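Side-chain contacts in CIR protein (Plasmodium chabaudi chabaudi, PDB 6ZYV), which is of unknown function but belongs to the Plasmodium interspersed repeat family of variant antigens, probably displayed by infected red blood cells: residues 94-99 and 105-110; 144-149 and 205-210; 154-159 and 197-202. The protein carries 5 engineered substitutions. All coordinates share one frame; numbering follows the deposited sequence.

The three contacts lie in one all-helical ectodomain, and no ligand or active site is known among them. Contact 1 and contact 2 have centres about 14 Å apart and meet directly, with Ser96 OG 3.2 Å from Met147 CG. Contact 1 and contact 3 are about 16 Å apart, centre to centre. They are joined by the stacked rings of Tyr97 and Tyr158 and by Ile107 packing on Ile154. Contact 3 is nested in the chain inside the loop that contact 2 closes, and their centres are about 12 Å apart. Between them, Tyr208 CD1 lies 3.8 Å from Val201 CG1. Burial falls from contact 1, through contact 2, to the surface pair of contact 3.

Contact 1: residues 94-99 and 105-110; sequences WLSYIL and EGIHTL
Thr109 OG1 lies 4.3 Å from Leu99 CD1 across the contact and has two acceptors within its own loop. Thr109 OG1 is 2.7 Å from Glu105 OE1 and 3.0 Å from Gly106 O, and its single proton could go to either. The Glu105 chain bends at chi2 (-65°), which folds its carboxylate back toward Thr109. Leu99 is the main apolar group on the helix side. Leu99 CD1 presses on the backbone of Leu110, 3.6 Å from Leu110 CA, while Leu99 CB faces the Gly106 backbone. The other branch, Leu99 CD2, meets Glu105 CB at 4.1 Å. Leu110 reaches back with CG anti to its backbone N (chi1 170°), bringing its CD1 to 3.6 Å from Leu95 CD2. Its CD2 touches Ser96 OG, whose hydroxyl is hydrogen-bonded to Ile92 O one turn earlier. Ser96 CB also meets Ile107 CG1. No hydrogen bond joins the two segments. Near the turn, Leu99 O receives a CA-H...O contact from Gly106 CA at 3.5 Å. Phe113 packs on both Leu95 and Leu99. The contact belongs to a connection between consecutive helices of an all-helical fold: the loop after helix 81-101 folds back on that helix before helix 110-118.

Contact 2: residues 144-149 and 205-210; sequences IDLMNM and DSSYKQ
Leu146, Met149, Ser207 and Gln210 form a helix-helix contact between the last turn of helix 134-149 and the short helix 206-211. The segment axes approach to 9.5 Å, with 122° between their N-to-C directions. The helices cross well away from antiparallel, and four residues touch.

Apolar contacts come mainly from Leu146. The forked end of Leu146 points at Gln210 CB, with both methyls touching it, Leu146 CD1 at 3.7 Å and Leu146 CD2 at 3.8 Å. The side chains cross at about a right angle, and the Gln210 amide continues past the leucine, its NE2 3.8 Å from Leu146 CD1. Nearby, Ser207 OG sits against Met149 CB at 3.3 Å. This is van der Waals contact. Met149 then bends at chi2 (-46°), and its end leads away from the partner helix.

No hydrogen bond runs directly between the two segments. Asn150 makes the polar link instead, since its ND2 donates to both Leu146 O and Ser207 O. Other polar bonds stay within each segment. Ile144 O accepts from both the backbone N and the side-chain ND2 of Asn148, and the hydrogen bond from Asn148 ND2 to Ile144 O is 3.0 Å long and nearly straight at 170°. At the start of the second helix, Asp205 is the N-cap residue. Its OD2 accepts from Tyr208 N at 3.2 Å, with the donor above the carboxylate plane.

Contact 3: residues 154-159 and 197-202; sequences IPKFYD and NDNNVD
A Schellman motif ends helix 181-198, and Asn199, within that turn, meets Lys156 of helix 154-174. In the motif, Val201 N pairs with Leu196 O, and Asn200 N makes a weak bond to Asn197 O. Asn200 has positive phi (53°), as expected for the C-prime residue.

The contact itself is one pair of side chains, which cross obliquely. Lys156 is extended beyond CG (chi3 -164°), and its CD lies alongside the Asn199 amide. Lys156 CD lies 3.3 Å from Asn199 OD1 and 3.7 Å from Asn199 ND2. Beyond it, Lys156 NZ gives Asn199 OD1 a weak hydrogen bond of 3.4 Å. Asn199 ND2 turns back onto the last turn of helix 181-198 and donates to Phe195 O. That bond would limit rotation of the amide and keep OD1 turned to the lysine. Asp198 does not pair with Lys156. It makes a salt bridge to Lys194.

The pair lies at the surface, linking the first turn of helix 154-174 to the turn that ends helix 181-198. Beneath it, Phe195 packs on both Lys156 and Phe157, and Phe157 also touches Tyr208 and Ile211 of helix 206-211.

Contact 1: residues 94-99 and 105-110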
# COMPACT_ATOMS: atom_id res chain seq x y z
N TRP A 94 -1.90 -2.77 1.75
CA TRP A 94 -2.52 -1.91 2.75
C TRP A 94 -3.71 -2.64 3.37
O TRP A 94 -3.88 -2.62 4.59
CB TRP A 94 -2.97 -0.57 2.13
CG TRP A 94 -3.78 0.29 3.07
CD1 TRP A 94 -3.31 1.08 4.08
CD2 TRP A 94 -5.23 0.37 3.12
NE1 TRP A 94 -4.36 1.70 4.71
CE2 TRP A 94 -5.55 1.28 4.14
CE3 TRP A 94 -6.28 -0.18 2.37
CZ2 TRP A 94 -6.89 1.63 4.44
CZ3 TRP A 94 -7.59 0.14 2.68
CH2 TRP A 94 -7.89 1.03 3.71
N LEU A 95 -4.53 -3.30 2.54
CA LEU A 95 -5.69 -4.04 2.99
C LEU A 95 -5.28 -5.16 3.95
O LEU A 95 -5.94 -5.35 4.98
CB LEU A 95 -6.48 -4.57 1.79
CG LEU A 95 -7.81 -5.27 2.12
CD1 LEU A 95 -8.73 -4.36 2.93
CD2 LEU A 95 -8.49 -5.78 0.85
N SER A 96 -4.16 -5.86 3.67
CA SER A 96 -3.63 -6.92 4.54
C SER A 96 -3.23 -6.35 5.88
O SER A 96 -3.51 -6.96 6.91
CB SER A 96 -2.42 -7.59 3.90
OG SER A 96 -2.82 -8.11 2.64
N TYR A 97 -2.59 -5.18 5.88
CA TYR A 97 -2.20 -4.49 7.09
C TYR A 97 -3.45 -4.15 7.93
O TYR A 97 -3.45 -4.41 9.13
CB TYR A 97 -1.34 -3.24 6.75
CG TYR A 97 -1.49 -2.10 7.73
CD1 TYR A 97 -0.84 -2.14 8.96
CD2 TYR A 97 -2.32 -1.02 7.46
CE1 TYR A 97 -1.01 -1.12 9.89
CE2 TYR A 97 -2.53 -0.01 8.40
CZ TYR A 97 -1.86 -0.06 9.61
OH TYR A 97 -2.04 0.95 10.54
N ILE A 98 -4.50 -3.59 7.31
CA ILE A 98 -5.74 -3.23 8.00
C ILE A 98 -6.42 -4.45 8.62
O ILE A 98 -6.77 -4.43 9.79
CB ILE A 98 -6.71 -2.49 7.03
CG1 ILE A 98 -6.12 -1.14 6.61
CG2 ILE A 98 -8.15 -2.34 7.63
CD1 ILE A 98 -5.93 -0.17 7.74
N LEU A 99 -6.57 -5.52 7.84
CA LEU A 99 -7.18 -6.73 8.34
C LEU A 99 -6.36 -7.36 9.46
O LEU A 99 -6.93 -7.83 10.43
CB LEU A 99 -7.48 -7.72 7.20
CG LEU A 99 -8.49 -7.24 6.13
CD1 LEU A 99 -8.83 -8.37 5.17
CD2 LEU A 99 -9.80 -6.73 6.77
N GLU A 105 -10.18 -10.46 12.20
CA GLU A 105 -9.90 -10.40 10.77
C GLU A 105 -8.39 -10.67 10.64
O GLU A 105 -7.68 -10.66 11.64
CB GLU A 105 -10.26 -9.02 10.15
CG GLU A 105 -11.74 -8.66 10.07
CD GLU A 105 -12.69 -9.46 9.18
OE1 GLU A 105 -12.22 -10.20 8.29
OE2 GLU A 105 -13.92 -9.31 9.38
N GLY A 106 -7.91 -10.85 9.43
CA GLY A 106 -6.48 -11.05 9.19
C GLY A 106 -6.20 -11.42 7.75
O GLY A 106 -7.12 -11.45 6.93
N ILE A 107 -4.94 -11.78 7.46
CA ILE A 107 -4.61 -12.20 6.09
C ILE A 107 -5.40 -13.48 5.72
O ILE A 107 -5.89 -13.56 4.59
CB ILE A 107 -3.09 -12.30 5.86
CG1 ILE A 107 -2.47 -10.88 5.92
CG2 ILE A 107 -2.80 -12.94 4.50
CD1 ILE A 107 -1.08 -10.85 6.36
N HIS A 108 -5.68 -14.34 6.72
CA HIS A 108 -6.50 -15.55 6.58
C HIS A 108 -7.96 -15.26 6.19
O HIS A 108 -8.61 -16.15 5.66
CB HIS A 108 -6.44 -16.39 7.86
CG HIS A 108 -7.03 -15.69 9.04
ND1 HIS A 108 -6.44 -14.57 9.59
CD2 HIS A 108 -8.16 -15.98 9.74
CE1 HIS A 108 -7.22 -14.21 10.59
NE2 HIS A 108 -8.26 -15.02 10.73
N THR A 109 -8.47 -14.04 6.43
CA THR A 109 -9.81 -13.64 6.02
C THR A 109 -9.81 -12.66 4.84
O THR A 109 -10.87 -12.17 4.49
CB THR A 109 -10.61 -13.01 7.19
OG1 THR A 109 -10.10 -11.70 7.50
CG2 THR A 109 -10.63 -13.86 8.43
N LEU A 110 -8.64 -12.31 4.27
CA LEU A 110 -8.51 -11.38 3.16
C LEU A 110 -9.33 -11.78 1.92
O LEU A 110 -10.08 -10.94 1.41
CB LEU A 110 -7.03 -11.19 2.81
CG LEU A 110 -6.68 -10.43 1.53
CD1 LEU A 110 -7.11 -8.99 1.63
CD2 LEU A 110 -5.21 -10.52 1.25

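Contact 2: residues 144-149 and 205-210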
# COMPACT_ATOMS: atom_id res chain seq x y z
N ILE A 144 -3.64 -11.45 -3.53
CA ILE A 144 -4.21 -12.03 -2.31
C ILE A 144 -3.46 -13.32 -1.93
O ILE A 144 -3.10 -13.51 -0.76
CB ILE A 144 -5.75 -12.26 -2.46
CG1 ILE A 144 -6.49 -10.94 -2.42
CG2 ILE A 144 -6.31 -13.26 -1.43
CD1 ILE A 144 -7.94 -11.06 -2.89
N ASP A 145 -3.16 -14.14 -2.92
CA ASP A 145 -2.42 -15.38 -2.70
C ASP A 145 -0.99 -15.10 -2.22
O ASP A 145 -0.50 -15.79 -1.34
CB ASP A 145 -2.42 -16.23 -3.97
CG ASP A 145 -2.00 -17.66 -3.73
OD1 ASP A 145 -2.45 -18.26 -2.72
OD2 ASP A 145 -1.21 -18.20 -4.55
N LEU A 146 -0.36 -14.04 -2.75
CA LEU A 146 0.95 -13.60 -2.32
C LEU A 146 0.92 -13.14 -0.87
O LEU A 146 1.85 -13.45 -0.15
CB LEU A 146 1.46 -12.48 -3.21
CG LEU A 146 2.09 -12.93 -4.51
CD1 LEU A 146 2.35 -11.74 -5.41
CD2 LEU A 146 3.37 -13.80 -4.25
N MET A 147 -0.13 -12.44 -0.44
CA MET A 147 -0.24 -12.02 0.96
C MET A 147 -0.34 -13.21 1.89
O MET A 147 0.28 -13.20 2.95
CB MET A 147 -1.39 -11.02 1.19
CG MET A 147 -1.29 -9.76 0.32
SD MET A 147 0.06 -8.64 0.72
CE MET A 147 1.29 -9.11 -0.48
N ASN A 148 -1.07 -14.26 1.46
CA ASN A 148 -1.22 -15.50 2.22
C ASN A 148 0.05 -16.31 2.24
O ASN A 148 0.38 -16.88 3.27
CB ASN A 148 -2.39 -16.33 1.68
CG ASN A 148 -3.70 -15.90 2.27
OD1 ASN A 148 -4.10 -16.41 3.32
ND2 ASN A 148 -4.35 -14.93 1.63
N MET A 149 0.79 -16.36 1.13
CA MET A 149 2.06 -17.08 1.05
C MET A 149 3.13 -16.47 1.97
O MET A 149 4.02 -17.17 2.44
CB MET A 149 2.59 -17.10 -0.39
CG MET A 149 1.82 -18.00 -1.37
SD MET A 149 1.40 -19.65 -0.79
CE MET A 149 0.45 -20.29 -2.24
N ASP A 205 13.19 -16.92 -2.20
CA ASP A 205 11.90 -17.59 -2.18
C ASP A 205 10.98 -16.92 -3.23
O ASP A 205 10.96 -15.71 -3.32
CB ASP A 205 11.32 -17.50 -0.75
CG ASP A 205 9.86 -17.83 -0.60
OD1 ASP A 205 9.46 -18.94 -1.00
OD2 ASP A 205 9.10 -16.97 -0.09
N SER A 206 10.26 -17.72 -4.04
CA SER A 206 9.37 -17.27 -5.11
C SER A 206 8.41 -16.20 -4.66
O SER A 206 8.25 -15.20 -5.37
CB SER A 206 8.55 -18.43 -5.68
OG SER A 206 9.35 -19.44 -6.28
N SER A 207 7.75 -16.41 -3.49
CA SER A 207 6.76 -15.50 -2.93
C SER A 207 7.38 -14.22 -2.44
O SER A 207 6.74 -13.17 -2.55
CB SER A 207 6.05 -16.16 -1.75
OG SER A 207 5.35 -17.29 -2.23
N TYR A 208 8.57 -14.32 -1.83
CA TYR A 208 9.21 -13.11 -1.34
C TYR A 208 9.64 -12.23 -2.53
O TYR A 208 9.42 -11.03 -2.49
CB TYR A 208 10.37 -13.41 -0.40
CG TYR A 208 10.85 -12.14 0.25
CD1 TYR A 208 10.12 -11.53 1.27
CD2 TYR A 208 11.98 -11.47 -0.22
CE1 TYR A 208 10.51 -10.31 1.82
CE2 TYR A 208 12.39 -10.26 0.32
CZ TYR A 208 11.64 -9.69 1.34
OH TYR A 208 11.99 -8.48 1.89
N LYS A 209 10.13 -12.86 -3.63
CA LYS A 209 10.58 -12.18 -4.86
C LYS A 209 9.50 -11.32 -5.50
O LYS A 209 9.82 -10.35 -6.21
CB LYS A 209 11.15 -13.18 -5.91
CG LYS A 209 12.57 -13.77 -5.66
CD LYS A 209 12.63 -15.29 -6.12
CE LYS A 209 13.52 -15.72 -7.28
NZ LYS A 209 13.44 -17.19 -7.56
N GLN A 210 8.22 -11.67 -5.28
CA GLN A 210 7.12 -10.92 -5.85
C GLN A 210 6.68 -9.74 -4.99
O GLN A 210 5.99 -8.86 -5.51
CB GLN A 210 5.93 -11.81 -6.18
CG GLN A 210 6.17 -12.75 -7.34
CD GLN A 210 4.89 -13.07 -8.08
OE1 GLN A 210 4.45 -14.22 -8.11
NE2 GLN A 210 4.26 -12.06 -8.67

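Contact 3: residues 154-159 and 197-202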
# COMPACT_ATOMS: atom_id res chain seq x y z
N ILE A 154 4.23 -10.45 6.35
CA ILE A 154 3.55 -9.26 5.82
C ILE A 154 3.43 -8.08 6.85
O ILE A 154 3.81 -6.97 6.47
CB ILE A 154 2.19 -9.60 5.13
CG1 ILE A 154 2.45 -10.30 3.77
CG2 ILE A 154 1.32 -8.35 4.91
CD1 ILE A 154 3.33 -9.48 2.78
N PRO A 155 2.98 -8.26 8.12
CA PRO A 155 2.93 -7.10 9.05
C PRO A 155 4.28 -6.40 9.27
O PRO A 155 4.33 -5.19 9.25
CB PRO A 155 2.38 -7.71 10.34
CG PRO A 155 1.61 -8.89 9.90
CD PRO A 155 2.43 -9.47 8.77
N LYS A 156 5.37 -7.16 9.43
CA LYS A 156 6.71 -6.59 9.60
C LYS A 156 7.24 -6.00 8.29
O LYS A 156 7.92 -4.98 8.31
CB LYS A 156 7.68 -7.64 10.18
CG LYS A 156 7.34 -7.99 11.61
CD LYS A 156 8.15 -9.18 12.17
CE LYS A 156 7.52 -9.75 13.44
NZ LYS A 156 8.31 -10.88 14.04
N PHE A 157 6.90 -6.60 7.15
CA PHE A 157 7.30 -6.08 5.85
C PHE A 157 6.65 -4.71 5.62
O PHE A 157 7.29 -3.79 5.09
CB PHE A 157 6.91 -7.10 4.74
CG PHE A 157 7.19 -6.67 3.33
CD1 PHE A 157 8.40 -6.97 2.72
CD2 PHE A 157 6.24 -5.97 2.61
CE1 PHE A 157 8.64 -6.58 1.40
CE2 PHE A 157 6.50 -5.58 1.30
CZ PHE A 157 7.70 -5.87 0.71
N TYR A 158 5.39 -4.57 6.03
CA TYR A 158 4.63 -3.32 5.93
C TYR A 158 5.28 -2.21 6.77
O TYR A 158 5.30 -1.07 6.34
CB TYR A 158 3.17 -3.53 6.38
CG TYR A 158 2.31 -2.32 6.07
CD1 TYR A 158 1.85 -2.09 4.78
CD2 TYR A 158 2.05 -1.36 7.03
CE1 TYR A 158 1.10 -0.96 4.47
CE2 TYR A 158 1.32 -0.20 6.72
CZ TYR A 158 0.83 -0.01 5.44
OH TYR A 158 0.11 1.11 5.11
N ASP A 159 5.83 -2.54 7.94
CA ASP A 159 6.56 -1.57 8.76
C ASP A 159 7.80 -1.03 8.01
O ASP A 159 8.10 0.15 8.09
CB ASP A 159 6.97 -2.18 10.10
CG ASP A 159 5.79 -2.26 11.07
OD1 ASP A 159 4.89 -1.40 10.99
OD2 ASP A 159 5.77 -3.20 11.91
N ASN A 197 17.13 -10.78 8.74
CA ASN A 197 17.80 -11.59 9.76
C ASN A 197 16.84 -12.08 10.83
O ASN A 197 16.80 -13.27 11.08
CB ASN A 197 18.98 -10.83 10.39
CG ASN A 197 20.07 -10.46 9.43
OD1 ASN A 197 20.02 -10.81 8.25
ND2 ASN A 197 21.09 -9.74 9.88
N ASP A 198 16.06 -11.21 11.44
CA ASP A 198 15.13 -11.58 12.50
C ASP A 198 14.06 -12.55 12.04
O ASP A 198 13.64 -13.41 12.80
CB ASP A 198 14.44 -10.35 13.09
CG ASP A 198 15.30 -9.42 13.91
OD1 ASP A 198 16.50 -9.75 14.14
OD2 ASP A 198 14.79 -8.35 14.32
N ASN A 199 13.60 -12.40 10.80
CA ASN A 199 12.54 -13.26 10.29
C ASN A 199 13.03 -14.41 9.43
O ASN A 199 12.20 -15.08 8.83
CB ASN A 199 11.53 -12.42 9.55
CG ASN A 199 10.87 -11.42 10.48
OD1 ASN A 199 9.97 -11.76 11.24
ND2 ASN A 199 11.33 -10.18 10.47
N ASN A 200 14.35 -14.65 9.34
CA ASN A 200 14.93 -15.75 8.55
C ASN A 200 14.41 -15.72 7.10
O ASN A 200 13.96 -16.74 6.57
CB ASN A 200 14.62 -17.10 9.20
CG ASN A 200 15.62 -18.17 8.82
OD1 ASN A 200 16.78 -17.89 8.50
ND2 ASN A 200 15.18 -19.41 8.82
N VAL A 201 14.40 -14.53 6.50
CA VAL A 201 13.88 -14.38 5.16
C VAL A 201 14.88 -14.89 4.14
O VAL A 201 16.06 -14.52 4.15
CB VAL A 201 13.43 -12.93 4.87
CG1 VAL A 201 12.96 -12.78 3.42
CG2 VAL A 201 12.35 -12.48 5.87
N ASP A 202 14.40 -15.80 3.30
CA ASP A 202 15.14 -16.30 2.16
C ASP A 202 14.69 -15.35 1.02
O ASP A 202 13.56 -15.45 0.55
CB ASP A 202 14.71 -17.75 1.88
CG ASP A 202 15.34 -18.41 0.67
OD1 ASP A 202 16.14 -17.74 -0.02
OD2 ASP A 202 15.04 -19.60 0.42